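Local coordinates for Exo-beta-1,3-glucanase (Streptomyces sp. SirexAA-E, PDB 4PEY), which hydrolyses laminarin and laminarioligosaccharides as a secreted exo-beta-1,3-glucanase of glycoside hydrolase family 55, producing glucose and laminaribiose, at residues A[68-73]-A[92-97]; A[102-107]-A[151-156]; A[125-130]-A[145-150]. The protein carries 1 engineered substitution. All blocks are in the same frame, centred on the assembly; numbering follows the deposited sequence. Where two conformers were deposited one is given.

Contact 1 (A[68-73]-A[92-97]); sequences NAQIGF and DVTVDA. With BGC (beta-D-glucopyranose), chain C; BGC (beta-D-glucopyranose), chain B; BGC (beta-D-glucopyranose), chain D.
Asn-68, Ala-69 and Gln-70 pair in parallel with Asp-92, Val-93 and Thr-94. This buried strand pairing joins strand 67-70 to strand 87-94 in the N-terminal half of the chain. Strands 68-70 and 92-94 run 19° from parallel. The backbone bonds are Ala-69 N to Asp-92 O, Thr-94 N to Ala-69 O, and Ile-71 N to Thr-94 O, each 2.9 Å long. The third continues the pairing just past the end of strand 67-70. Two CA-H...O contacts, from Val-93 CA to Ala-69 O and from Gln-70 CA to Thr-94 O, lie between them.

Such in-register parallel pairing between successive coils belongs to the right-handed parallel beta-helix of family 55. Side chains alternate between its interior and its surface. Ala-69 and Val-93 point inward and touch Ile-77 of strand 75-79. Ile-71 joins them, its CG1 packing 3.7 Å from Val-93 CG1.

Asn-68, Gln-70, Asp-92 and Thr-94 point to the other face, where a laminaritriose is bound. With CG anti to the backbone N (chi1 -176°), the Asn-68 amide reaches over the next strand. Asn-68 OD1 accepts from Thr-94 OG1 at 2.7 Å, in the carbonyl plane and on a lone pair. That bond settles which end of the amide faces Thr-94, and leaves Asn-68 ND2 3.1 Å from O5 of the chain B glucose. Gln-70 lays its terminal amide beside C4 of the chain C glucose. Asp-92 OD1 is held by the backbone N of Val-120.

Beyond the strand, Asp-96 OD2 accepts from O2 of the chain C glucose at 2.6 Å. The same OD2 accepts from O2 of the chain D glucose at 2.9 Å. Asp-96 OD1 takes the backbone N of Ala-97 and that of Asp-148.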
# COMPACT_ATOMS: atom_id res chain seq x y z
N ASN A 68 15.82 -20.13 1.90
CA ASN A 68 14.96 -19.42 2.83
C ASN A 68 15.34 -17.96 2.70
O ASN A 68 16.30 -17.49 3.31
CB ASN A 68 15.11 -19.91 4.28
CG ASN A 68 14.14 -19.22 5.23
OD1 ASN A 68 13.21 -18.52 4.80
ND2 ASN A 68 14.35 -19.40 6.53
N ALA A 69 14.60 -17.26 1.85
CA ALA A 69 14.89 -15.86 1.58
C ALA A 69 14.19 -15.00 2.63
O ALA A 69 12.99 -14.72 2.52
CB ALA A 69 14.44 -15.47 0.16
N GLN A 70 14.94 -14.59 3.65
CA GLN A 70 14.39 -13.70 4.67
C GLN A 70 14.45 -12.29 4.14
O GLN A 70 15.50 -11.85 3.65
CB GLN A 70 15.16 -13.82 5.99
CG GLN A 70 15.00 -15.18 6.67
CD GLN A 70 15.72 -15.23 8.00
OE1 GLN A 70 15.21 -14.74 9.01
NE2 GLN A 70 16.90 -15.83 8.01
N ILE A 71 13.33 -11.58 4.23
CA ILE A 71 13.18 -10.27 3.63
C ILE A 71 13.17 -9.18 4.70
O ILE A 71 12.26 -9.13 5.53
CB ILE A 71 11.89 -10.20 2.79
CG1 ILE A 71 11.81 -11.40 1.82
CG2 ILE A 71 11.79 -8.87 2.06
CD1 ILE A 71 13.00 -11.52 0.87
N GLY A 72 14.20 -8.32 4.68
CA GLY A 72 14.28 -7.20 5.60
C GLY A 72 13.69 -5.92 5.04
O GLY A 72 12.93 -5.96 4.07
N PHE A 73 14.03 -4.78 5.64
CA PHE A 73 13.55 -3.49 5.17
C PHE A 73 14.05 -3.19 3.76
O PHE A 73 15.14 -3.61 3.38
CB PHE A 73 13.98 -2.36 6.11
CG PHE A 73 13.21 -2.32 7.40
CD1 PHE A 73 13.68 -2.97 8.54
CD2 PHE A 73 12.00 -1.63 7.47
CE1 PHE A 73 12.97 -2.92 9.73
CE2 PHE A 73 11.28 -1.58 8.65
CZ PHE A 73 11.76 -2.23 9.78
N ASP A 92 11.25 -20.85 1.01
CA ASP A 92 10.38 -19.85 1.61
C ASP A 92 10.77 -18.43 1.25
O ASP A 92 11.95 -18.14 0.97
CB ASP A 92 10.38 -19.98 3.14
CG ASP A 92 9.83 -21.32 3.63
OD1 ASP A 92 10.37 -22.39 3.24
OD2 ASP A 92 8.87 -21.31 4.43
N VAL A 93 9.79 -17.54 1.28
CA VAL A 93 10.03 -16.10 1.31
C VAL A 93 9.48 -15.63 2.65
O VAL A 93 8.26 -15.52 2.84
CB VAL A 93 9.38 -15.38 0.11
CG1 VAL A 93 9.48 -13.88 0.28
CG2 VAL A 93 10.04 -15.80 -1.19
N THR A 94 10.39 -15.39 3.59
CA THR A 94 10.04 -15.24 5.00
C THR A 94 10.14 -13.82 5.52
O THR A 94 11.16 -13.16 5.33
CB THR A 94 10.95 -16.13 5.86
OG1 THR A 94 10.76 -17.50 5.49
CG2 THR A 94 10.68 -15.95 7.36
N VAL A 95 9.08 -13.35 6.19
CA VAL A 95 9.21 -12.21 7.08
C VAL A 95 8.77 -12.62 8.49
O VAL A 95 7.68 -13.17 8.68
CB VAL A 95 8.38 -10.99 6.60
CG1 VAL A 95 8.48 -9.85 7.61
CG2 VAL A 95 8.85 -10.51 5.23
N ASP A 96 9.65 -12.39 9.46
CA ASP A 96 9.34 -12.66 10.87
C ASP A 96 9.76 -11.42 11.66
O ASP A 96 10.20 -10.42 11.08
CB ASP A 96 10.05 -13.93 11.36
CG ASP A 96 9.38 -14.57 12.59
OD1 ASP A 96 8.47 -13.97 13.21
OD2 ASP A 96 9.80 -15.68 12.97
N ALA A 97 9.62 -11.47 12.98
CA ALA A 97 9.81 -10.27 13.78
C ALA A 97 10.87 -10.41 14.88
O ALA A 97 10.79 -9.76 15.92
CB ALA A 97 8.48 -9.85 14.39
C2 BGC C . 12.84 -17.18 11.56
C3 BGC C . 13.34 -18.34 10.72
C4 BGC C . 14.82 -18.14 10.40
C5 BGC C . 15.63 -17.87 11.66
C6 BGC C . 17.07 -17.52 11.30
C1 BGC C . 13.72 -17.06 12.81
O2 BGC C . 11.49 -17.38 11.91
O3 BGC C . 12.60 -18.39 9.52
O4 BGC C . 15.32 -19.28 9.74
O5 BGC C . 15.05 -16.82 12.41
O6 BGC C . 17.81 -17.30 12.48
C2 BGC B . 10.29 -19.21 9.12
C3 BGC B . 9.48 -20.49 8.98
C4 BGC B . 10.23 -21.52 8.13
C5 BGC B . 11.67 -21.68 8.60
C6 BGC B . 12.48 -22.56 7.66
C1 BGC B . 11.70 -19.54 9.60
O2 BGC B . 9.66 -18.32 10.04
O3 BGC B . 8.24 -20.18 8.40
O4 BGC B . 9.57 -22.78 8.22
O5 BGC B . 12.30 -20.42 8.68
O6 BGC B . 13.63 -23.04 8.31
C2 BGC D . 12.34 -15.22 15.63
C3 BGC D . 13.56 -15.81 14.92
C4 BGC D . 14.82 -15.00 15.23
C5 BGC D . 14.97 -14.76 16.73
C6 BGC D . 16.18 -13.88 17.03
C1 BGC D . 12.60 -14.93 17.10
O1 BGC D . 11.50 -14.20 17.59
O2 BGC D . 11.25 -16.12 15.49
O3 BGC D . 13.29 -15.81 13.54
O4 BGC D . 15.95 -15.69 14.74
O5 BGC D . 13.79 -14.17 17.25
O6 BGC D . 16.11 -12.66 16.31
O HOH W 1 12.91 -13.24 9.47
O HOH W 2 12.18 -11.00 7.94

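Contact 2 (A[102-107]-A[151-156]); sequences GNATQN and GWASGG. With BGC (beta-D-glucopyranose), chain E; BGC (beta-D-glucopyranose), chain F; BGC (beta-D-glucopyranose), chain G.
Trp-152 of loop 151-156 crosses Asn-103 and Thr-105 of loop 102-107, beside the laminaritriose of chains E, F and G. Trp-152 CB sits 3.6 Å from Thr-105 CG2. From there the indole turns toward the glycan, and Trp-152 CG is 3.8 Å from O2 of the chain E glucose. CD1 and NE1 follow along C1 of that sugar. C3 of the chain E glucose stands 3.8 Å above the plane, over the ring centre. This face-on placing fits a CH-pi contact between pyranose and indole. Trp-152 CE3 meets Asn-103 ND2 obliquely at 3.8 Å, with the amide and ring planes 69° apart. At the far end Trp-152 CZ3 is 3.6 Å from O6 of the chain F glucose, and Trp-152 CH2 is 3.7 Å from O4 of the chain E glucose.

Asn-103 is held from its own loop. Its OD1 accepts from the backbone N of Thr-105, forming an Asx turn, and also from Thr-105 OG1. In the backbone, Ala-104 N donates to Trp-152 O at 2.8 Å, nearly along the C=O axis. Water 3 bridges Gly-102 O and Gly-151 N.

Trp-152 is an experimentally established substrate-binding residue of this beta-helix enzyme. Its bond to Ala-104 holds the backbone from which the indole extends. The ring probably contributes by stacking and van der Waals contact, since it meets sugar carbons and oxygens alike.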
# COMPACT_ATOMS: atom_id res chain seq x y z
N GLY A 102 9.54 -10.20 18.43
CA GLY A 102 8.26 -10.83 18.18
C GLY A 102 7.13 -9.88 17.84
O GLY A 102 6.02 -10.32 17.51
N ASN A 103 7.41 -8.58 17.91
CA ASN A 103 6.45 -7.54 17.57
C ASN A 103 6.60 -7.22 16.08
O ASN A 103 7.65 -6.74 15.67
CB ASN A 103 6.70 -6.30 18.44
CG ASN A 103 5.71 -5.16 18.19
OD1 ASN A 103 5.13 -5.04 17.11
ND2 ASN A 103 5.54 -4.30 19.20
N ALA A 104 5.58 -7.51 15.28
CA ALA A 104 5.66 -7.33 13.82
C ALA A 104 5.14 -5.98 13.32
O ALA A 104 5.07 -5.76 12.10
CB ALA A 104 4.91 -8.46 13.11
N THR A 105 4.79 -5.07 14.23
CA THR A 105 4.14 -3.82 13.84
C THR A 105 5.07 -2.76 13.24
O THR A 105 4.62 -1.65 12.93
CB THR A 105 3.38 -3.15 15.01
OG1 THR A 105 4.29 -2.81 16.07
CG2 THR A 105 2.28 -4.07 15.54
N GLN A 106 6.36 -3.07 13.07
CA GLN A 106 7.22 -2.17 12.31
C GLN A 106 7.85 -2.88 11.10
O GLN A 106 8.84 -2.41 10.54
CB GLN A 106 8.30 -1.55 13.22
CG GLN A 106 7.63 -0.67 14.30
CD GLN A 106 8.57 0.08 15.21
OE1 GLN A 106 9.77 0.21 14.96
NE2 GLN A 106 8.01 0.62 16.29
N ASN A 107 7.23 -3.98 10.67
CA ASN A 107 7.73 -4.72 9.51
C ASN A 107 7.17 -4.11 8.21
O ASN A 107 6.23 -4.64 7.60
CB ASN A 107 7.37 -6.21 9.61
CG ASN A 107 8.31 -6.97 10.55
OD1 ASN A 107 9.28 -6.40 11.06
ND2 ASN A 107 8.03 -8.26 10.78
N GLY A 151 2.74 -12.50 18.32
CA GLY A 151 2.78 -11.13 18.80
C GLY A 151 2.03 -10.16 17.90
O GLY A 151 1.37 -10.56 16.94
N TRP A 152 2.15 -8.87 18.20
CA TRP A 152 1.37 -7.85 17.52
C TRP A 152 1.68 -7.74 16.02
O TRP A 152 2.84 -7.83 15.61
CB TRP A 152 1.60 -6.49 18.16
CG TRP A 152 1.17 -6.36 19.59
CD1 TRP A 152 0.54 -7.31 20.37
CD2 TRP A 152 1.34 -5.21 20.42
NE1 TRP A 152 0.31 -6.80 21.63
CE2 TRP A 152 0.79 -5.52 21.68
CE3 TRP A 152 1.90 -3.95 20.21
CZ2 TRP A 152 0.79 -4.61 22.74
CZ3 TRP A 152 1.89 -3.04 21.26
CH2 TRP A 152 1.34 -3.38 22.50
N ALA A 153 0.65 -7.52 15.22
CA ALA A 153 0.83 -7.39 13.78
C ALA A 153 -0.29 -6.57 13.17
O ALA A 153 -1.45 -6.70 13.57
CB ALA A 153 0.91 -8.77 13.12
N SER A 154 0.05 -5.72 12.19
CA SER A 154 -0.90 -4.78 11.61
C SER A 154 -0.76 -4.64 10.08
O SER A 154 -0.46 -3.56 9.57
CB SER A 154 -0.76 -3.42 12.29
OG SER A 154 -1.65 -2.45 11.77
N GLY A 155 -0.97 -5.74 9.36
CA GLY A 155 -0.95 -5.73 7.90
C GLY A 155 -2.31 -5.32 7.34
O GLY A 155 -3.10 -4.70 8.05
N GLY A 156 -2.61 -5.65 6.09
CA GLY A 156 -1.72 -6.32 5.17
C GLY A 156 -2.45 -6.41 3.84
O GLY A 156 -3.65 -6.08 3.76
C2 BGC E . -2.80 -4.85 18.96
C3 BGC E . -2.06 -3.68 19.59
C4 BGC E . -2.77 -3.21 20.85
C5 BGC E . -2.97 -4.41 21.77
C6 BGC E . -3.68 -4.00 23.05
C1 BGC E . -3.07 -5.94 19.99
O1 BGC E . -3.90 -6.93 19.41
O2 BGC E . -2.05 -5.37 17.88
O3 BGC E . -2.02 -2.59 18.58
O4 BGC E . -2.00 -2.21 21.49
O5 BGC E . -3.74 -5.37 21.10
O6 BGC E . -3.72 -5.13 23.92
C2 BGC F . -0.87 -1.19 17.06
C3 BGC F . 0.24 -0.16 16.89
C4 BGC F . 0.23 0.80 18.07
C5 BGC F . 0.32 0.01 19.36
C6 BGC F . 0.31 0.95 20.56
C1 BGC F . -0.83 -1.84 18.43
O2 BGC F . -0.69 -2.20 16.08
O3 BGC F . -0.07 0.52 15.66
O4 BGC F . 1.32 1.70 17.94
O5 BGC F . -0.80 -0.85 19.45
O6 BGC F . 0.45 0.20 21.75
C2 BGC G . 0.62 1.64 13.66
C3 BGC G . 1.84 2.06 12.85
C4 BGC G . 3.00 2.36 13.78
C5 BGC G . 3.29 1.16 14.66
C6 BGC G . 4.47 1.42 15.57
C1 BGC G . 0.98 0.58 14.72
O2 BGC G . -0.38 1.15 12.79
O3 BGC G . 1.53 3.21 12.10
O4 BGC G . 4.15 2.72 13.04
O5 BGC G . 2.14 0.92 15.45
O6 BGC G . 4.10 2.36 16.56
O HOH W 3 5.58 -12.92 18.23

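Contact 3 (A[125-130]-A[145-150]); sequences RWAVSQ and LAPDGY. With BGC (beta-D-glucopyranose), chain B.
Arg-125, at the end of strand 123-125, reaches to the backbone of Ala-146, at a turn of the family 55 parallel beta-helix that follows strand 138-144. The residue was modelled in two conformers, and the contacts here are those of one. Three partners lie in the guanidinium plane. Arg-125 NH2 donates to Ala-146 O at 2.9 Å. Arg-125 NE donates to O2 of the chain B glucose at 2.9 Å, along a nearly straight line of 167°. Water 4 accepts from Arg-125 NH2 at 2.7 Å and donates to Pro-147 O at 3.0 Å. A bend at chi3 (-49°) turns the guanidinium so that NE faces the sugar and NH2 the loop.

Asp-148 lies over one face of this group, its CB 3.9 Å above the guanidinium plane and toward the rim. The carboxylate and guanidinium planes are stacked, 22° apart. Asp-148 OD1 lies well out of the guanidinium plane, so any attraction there is probably electrostatic only, without an N-H directed at it.

The loop under Arg-125 is shaped by a type II turn from Pro-147 to Tyr-150, closed by Tyr-150 N to Pro-147 O. Gly-149 takes backbone angles that favour glycine.

Further in, Ala-127 is the centre of an inverse gamma turn. Ala-127 CB presses on the peptide before Pro-147, 3.4 Å from Pro-147 N. Ala-127 CA makes a CA-H...O contact with Leu-145 O at 3.3 Å. The same turn brings Val-128 back over Trp-126, where Val-128 CG1 stands 3.6 Å above the indole plane, toward its rim.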
# COMPACT_ATOMS: atom_id res chain seq x y z
N ARG A 125 5.74 -18.13 6.02
CA ARG A 125 5.42 -17.06 6.97
C ARG A 125 5.72 -15.69 6.38
O ARG A 125 6.88 -15.39 6.04
CB ARG A 125 6.18 -17.23 8.28
CG ARG A 125 5.78 -16.19 9.34
CD ARG A 125 6.76 -16.13 10.50
NE ARG A 125 7.07 -17.45 11.03
CZ ARG A 125 6.30 -18.12 11.89
NH1 ARG A 125 6.67 -19.31 12.32
NH2 ARG A 125 5.16 -17.58 12.32
N TRP A 126 4.69 -14.86 6.28
CA TRP A 126 4.80 -13.48 5.77
C TRP A 126 4.22 -12.55 6.84
O TRP A 126 3.10 -12.03 6.72
CB TRP A 126 4.07 -13.34 4.42
CG TRP A 126 4.19 -12.01 3.70
CD1 TRP A 126 3.21 -11.07 3.56
CD2 TRP A 126 5.34 -11.51 3.00
NE1 TRP A 126 3.67 -10.01 2.82
CE2 TRP A 126 4.98 -10.25 2.47
CE3 TRP A 126 6.63 -11.99 2.77
CZ2 TRP A 126 5.87 -9.46 1.73
CZ3 TRP A 126 7.51 -11.22 2.03
CH2 TRP A 126 7.13 -9.96 1.52
N ALA A 127 4.98 -12.35 7.92
CA ALA A 127 4.48 -11.65 9.09
C ALA A 127 4.80 -10.16 9.02
O ALA A 127 5.74 -9.67 9.65
CB ALA A 127 5.06 -12.26 10.36
N VAL A 128 3.99 -9.45 8.24
CA VAL A 128 4.26 -8.06 7.90
C VAL A 128 3.23 -7.12 8.49
O VAL A 128 2.14 -7.55 8.90
CB VAL A 128 4.28 -7.87 6.38
CG1 VAL A 128 5.40 -8.72 5.77
CG2 VAL A 128 2.93 -8.25 5.77
N SER A 129 3.57 -5.84 8.54
CA SER A 129 2.53 -4.83 8.74
C SER A 129 2.37 -4.03 7.45
O SER A 129 2.31 -4.64 6.37
CB SER A 129 2.84 -3.96 9.95
OG SER A 129 2.69 -4.77 11.11
N GLN A 130 2.29 -2.71 7.52
CA GLN A 130 1.91 -1.92 6.34
C GLN A 130 3.01 -1.79 5.28
O GLN A 130 4.21 -1.92 5.57
CB GLN A 130 1.42 -0.53 6.77
CG GLN A 130 0.14 -0.55 7.62
CD GLN A 130 0.42 -0.47 9.12
OE1 GLN A 130 1.52 -0.78 9.58
NE2 GLN A 130 -0.58 -0.03 9.89
N LEU A 145 0.40 -15.42 8.52
CA LEU A 145 0.64 -13.98 8.49
C LEU A 145 1.13 -13.42 9.83
O LEU A 145 1.34 -12.22 9.96
CB LEU A 145 -0.64 -13.25 8.07
CG LEU A 145 -1.27 -13.72 6.76
CD1 LEU A 145 -2.53 -12.91 6.46
CD2 LEU A 145 -0.26 -13.61 5.62
N ALA A 146 1.31 -14.30 10.81
CA ALA A 146 1.65 -13.85 12.16
C ALA A 146 3.10 -14.15 12.51
O ALA A 146 3.66 -15.14 12.05
CB ALA A 146 0.71 -14.50 13.19
N PRO A 147 3.72 -13.30 13.34
CA PRO A 147 5.10 -13.59 13.76
C PRO A 147 5.14 -14.83 14.64
O PRO A 147 4.12 -15.18 15.24
CB PRO A 147 5.50 -12.33 14.54
CG PRO A 147 4.20 -11.78 15.04
CD PRO A 147 3.21 -12.06 13.94
N ASP A 148 6.29 -15.48 14.70
CA ASP A 148 6.46 -16.61 15.60
C ASP A 148 6.22 -16.11 17.01
O ASP A 148 6.84 -15.14 17.45
CB ASP A 148 7.86 -17.20 15.46
CG ASP A 148 7.99 -18.56 16.11
OD1 ASP A 148 6.97 -19.13 16.53
OD2 ASP A 148 9.13 -19.06 16.19
N GLY A 149 5.28 -16.74 17.71
CA GLY A 149 4.90 -16.33 19.05
C GLY A 149 3.57 -15.60 19.10
O GLY A 149 3.05 -15.32 20.17
N TYR A 150 3.04 -15.28 17.92
CA TYR A 150 1.73 -14.63 17.76
C TYR A 150 1.64 -13.25 18.40
O TYR A 150 0.60 -12.86 18.93
CB TYR A 150 0.62 -15.53 18.32
CG TYR A 150 0.60 -16.92 17.74
CD1 TYR A 150 0.86 -18.03 18.53
CD2 TYR A 150 0.36 -17.13 16.39
CE1 TYR A 150 0.85 -19.31 18.00
CE2 TYR A 150 0.35 -18.40 15.84
CZ TYR A 150 0.60 -19.49 16.65
OH TYR A 150 0.59 -20.75 16.11
C2 BGC B . 10.29 -19.21 9.12
C3 BGC B . 9.48 -20.49 8.98
C4 BGC B . 10.23 -21.52 8.13
C5 BGC B . 11.67 -21.68 8.60
C6 BGC B . 12.48 -22.56 7.66
C1 BGC B . 11.70 -19.54 9.60
O2 BGC B . 9.66 -18.32 10.04
O3 BGC B . 8.24 -20.18 8.40
O4 BGC B . 9.57 -22.78 8.22
O5 BGC B . 12.30 -20.42 8.68
O6 BGC B . 13.63 -23.04 8.31
O HOH W 4 3.13 -17.72 14.06

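Overall arrangement
The three contacts lie side by side on the N-terminal beta-helix, between two bound laminaritrioses. Contact 3 is central, with its centre about 10 Å from that of contact 1 and about 6 Å from that of contact 2. Val-95 O of contact 1 accepts from Ala-127 N at 2.9 Å. Ala-127 O in turn accepts from Asn-107 ND2 of contact 2 at 2.9 Å, and Ser-129 OG bonds with Ala-104 O. Contacts 1 and 3 share the glycan of chains B, C and D. Contact 3 also reaches the other glycan through Gln-130, beside contact 2. That glycan also bonds with Glu-436 and Tyr-461; the inferred proton donor is replaced by the engineered Ala-458.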